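Local coordinates for protein ornithine aminotransferase (PDB 3LG0) that probably uses pyridoxal phosphate to transfer the delta-amino group of ornithine to 2-oxoglutarate, giving the semialdehyde of glutamate together with glutamate, at residues F354-V359 against H379-R384. Sequence-based numbering, arbitrary orientation.
Sequences FKNDLV and HDKTVR
Phe-354 and Lys-381 are joined through their backbones, the amide N of Phe-354 donating to the carbonyl O of Lys-381 at 2.8 Å. O of Lys-381 also lies at the edge of the Phe-354 ring, near its plane, 3.6 Å from CD2 of Phe-354. With chi1 at -68°, CG of Phe-354 is opposite its own carbonyl carbon, and the ring extends along the neighbouring strand as far as Val-383. There CE2 of Phe-354 meets CG2 of Val-383 at 3.7 Å in an oblique approach. Val-383 offers this methyl from a CB directed at the opposite segment, and being beta-branched it fits an extended strand while giving the ring a compact apolar partner.

Phe-354 and Val-383 belong to the antiparallel neighbours 349-354 and 382-385 of a mixed sheet, in the smaller, C-terminal part of a class-III, fold-type I aminotransferase; Lys-381 comes just before the second strand. Residues 355-359 form the loop carrying strand 349-354 into helix 361-370. That helix packs on the sheet: Ile-364 touches Phe-354, while Val-361 and Phe-368 touch Val-383, an apolar setting suited to a large flat ring and a branched aliphatic.

Beyond the strand end the contact turns polar and more open to solvent. CG of Asn-356 sits between the residue's own backbone N and backbone carbonyl carbon (chi1 59°), alongside the stem of Lys-381, 4.0 Å from CG of Lys-381. Both side chains run the same way, and the extended lysine carries its ammonium group away from the loop, so a lysine methylene, CG, packs against the Asn-356 amide. CB of Asn-356 rests 3.5 Å from the carbonyl O of Asp-380, a van der Waals contact; short polar residues suit these two solvent-facing loops, Asp-380 being exposed and Asn-356 partly so.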
loop_
_atom_site.group_PDB
_atom_site.type_symbol
_atom_site.label_atom_id
_atom_site.label_comp_id
_atom_site.label_asym_id
_atom_site.label_seq_id
_atom_site.Cartn_x
_atom_site.Cartn_y
_atom_site.Cartn_z
ATOM N N PHE A 354 -12.720 -20.104 21.883
ATOM C CA PHE A 354 -13.322 -21.429 22.042
ATOM C C PHE A 354 -12.288 -22.444 22.512
ATOM O O PHE A 354 -11.095 -22.260 22.289
ATOM C CB PHE A 354 -13.939 -21.904 20.712
ATOM C CG PHE A 354 -15.137 -21.115 20.295
ATOM C CD1 PHE A 354 -16.404 -21.460 20.752
ATOM C CD2 PHE A 354 -14.993 -20.002 19.480
ATOM C CE1 PHE A 354 -17.505 -20.713 20.388
ATOM C CE2 PHE A 354 -16.082 -19.248 19.117
ATOM C CZ PHE A 354 -17.348 -19.606 19.562
ATOM N N LYS A 355 -12.753 -23.510 23.155
ATOM C CA LYS A 355 -11.889 -24.642 23.495
ATOM C C LYS A 355 -11.620 -25.439 22.216
ATOM O O LYS A 355 -12.434 -26.283 21.812
ATOM C CB LYS A 355 -12.539 -25.567 24.554
ATOM C CG LYS A 355 -13.390 -24.886 25.626
ATOM C CD LYS A 355 -12.601 -24.537 26.858
ATOM C CE LYS A 355 -12.872 -25.501 27.993
ATOM N NZ LYS A 355 -14.228 -25.296 28.584
ATOM N N ASN A 356 -10.480 -25.185 21.576
ATOM C CA ASN A 356 -10.208 -25.803 20.275
ATOM C C ASN A 356 -10.052 -27.329 20.324
ATOM O O ASN A 356 -9.947 -27.981 19.284
ATOM C CB ASN A 356 -8.992 -25.158 19.599
ATOM C CG ASN A 356 -7.742 -25.273 20.436
ATOM O OD1 ASN A 356 -7.791 -25.170 21.662
ATOM N ND2 ASN A 356 -6.608 -25.484 19.781
ATOM N N ASP A 357 -10.028 -27.899 21.525
ATOM C CA ASP A 357 -10.031 -29.350 21.668
ATOM C C ASP A 357 -11.432 -29.932 21.511
ATOM O O ASP A 357 -11.585 -31.128 21.274
ATOM C CB ASP A 357 -9.468 -29.753 23.025
ATOM C CG ASP A 357 -7.969 -29.687 23.059
ATOM O OD1 ASP A 357 -7.362 -29.751 21.971
ATOM O OD2 ASP A 357 -7.401 -29.567 24.164
ATOM N N LEU A 358 -12.449 -29.086 21.648
ATOM C CA LEU A 358 -13.834 -29.546 21.574
ATOM C C LEU A 358 -14.508 -29.176 20.261
ATOM O O LEU A 358 -15.351 -29.921 19.765
ATOM C CB LEU A 358 -14.642 -28.994 22.745
ATOM C CG LEU A 358 -14.047 -29.289 24.128
ATOM C CD1 LEU A 358 -14.991 -28.867 25.232
ATOM C CD2 LEU A 358 -13.718 -30.764 24.255
ATOM N N VAL A 359 -14.137 -28.027 19.696
ATOM C CA VAL A 359 -14.727 -27.579 18.429
ATOM C C VAL A 359 -13.711 -27.122 17.394
ATOM O O VAL A 359 -12.605 -26.691 17.723
ATOM C CB VAL A 359 -15.716 -26.428 18.629
ATOM C CG1 VAL A 359 -17.076 -26.953 19.020
ATOM C CG2 VAL A 359 -15.173 -25.436 19.654
ATOM N N HIS A 379 -5.946 -17.630 14.473
ATOM C CA HIS A 379 -5.364 -18.825 15.049
ATOM C C HIS A 379 -6.429 -19.910 15.118
ATOM O O HIS A 379 -7.386 -19.910 14.342
ATOM C CB HIS A 379 -4.796 -18.529 16.436
ATOM C CG HIS A 379 -3.794 -17.415 16.445
ATOM N ND1 HIS A 379 -2.754 -17.344 15.541
ATOM C CD2 HIS A 379 -3.674 -16.326 17.243
ATOM C CE1 HIS A 379 -2.037 -16.260 15.780
ATOM N NE2 HIS A 379 -2.572 -15.627 16.810
ATOM N N ASP A 380 -6.280 -20.829 16.056
ATOM C CA ASP A 380 -7.145 -21.994 16.082
ATOM C C ASP A 380 -8.336 -21.835 17.036
ATOM O O ASP A 380 -9.176 -22.722 17.135
ATOM C CB ASP A 380 -6.320 -23.214 16.496
ATOM C CG ASP A 380 -4.884 -23.146 15.998
ATOM O OD1 ASP A 380 -4.673 -22.673 14.861
ATOM O OD2 ASP A 380 -3.970 -23.570 16.742
ATOM N N LYS A 381 -8.409 -20.709 17.737
ATOM C CA LYS A 381 -9.249 -20.638 18.923
ATOM C C LYS A 381 -10.282 -19.520 18.932
ATOM O O LYS A 381 -11.366 -19.697 19.461
ATOM C CB LYS A 381 -8.367 -20.483 20.167
ATOM C CG LYS A 381 -7.109 -21.326 20.172
ATOM C CD LYS A 381 -6.172 -20.893 21.288
ATOM C CE LYS A 381 -4.785 -21.484 21.105
ATOM N NZ LYS A 381 -3.760 -20.738 21.891
ATOM N N THR A 382 -9.935 -18.366 18.369
ATOM C CA THR A 382 -10.703 -17.150 18.598
ATOM C C THR A 382 -11.468 -16.658 17.373
ATOM O O THR A 382 -10.955 -16.672 16.267
ATOM C CB THR A 382 -9.804 -16.014 19.168
ATOM O OG1 THR A 382 -9.232 -16.433 20.414
ATOM C CG2 THR A 382 -10.623 -14.778 19.438
ATOM N N VAL A 383 -12.714 -16.246 17.591
ATOM C CA VAL A 383 -13.554 -15.680 16.543
ATOM C C VAL A 383 -13.704 -14.187 16.818
ATOM O O VAL A 383 -13.979 -13.773 17.941
ATOM C CB VAL A 383 -14.937 -16.364 16.496
ATOM C CG1 VAL A 383 -15.901 -15.594 15.609
ATOM C CG2 VAL A 383 -14.807 -17.801 16.012
ATOM N N ARG A 384 -13.502 -13.385 15.779
ATOM C CA ARG A 384 -13.559 -11.930 15.859
ATOM C C ARG A 384 -15.017 -11.441 15.832
ATOM O O ARG A 384 -15.838 -11.903 15.037
ATOM C CB ARG A 384 -12.758 -11.354 14.682
ATOM C CG ARG A 384 -12.611 -9.845 14.634
ATOM C CD ARG A 384 -11.855 -9.310 15.833
ATOM N NE ARG A 384 -10.464 -9.770 15.913
ATOM C CZ ARG A 384 -9.426 -9.098 15.426
ATOM N NH1 ARG A 384 -9.621 -7.962 14.786
ATOM N NH2 ARG A 384 -8.198 -9.567 15.560
#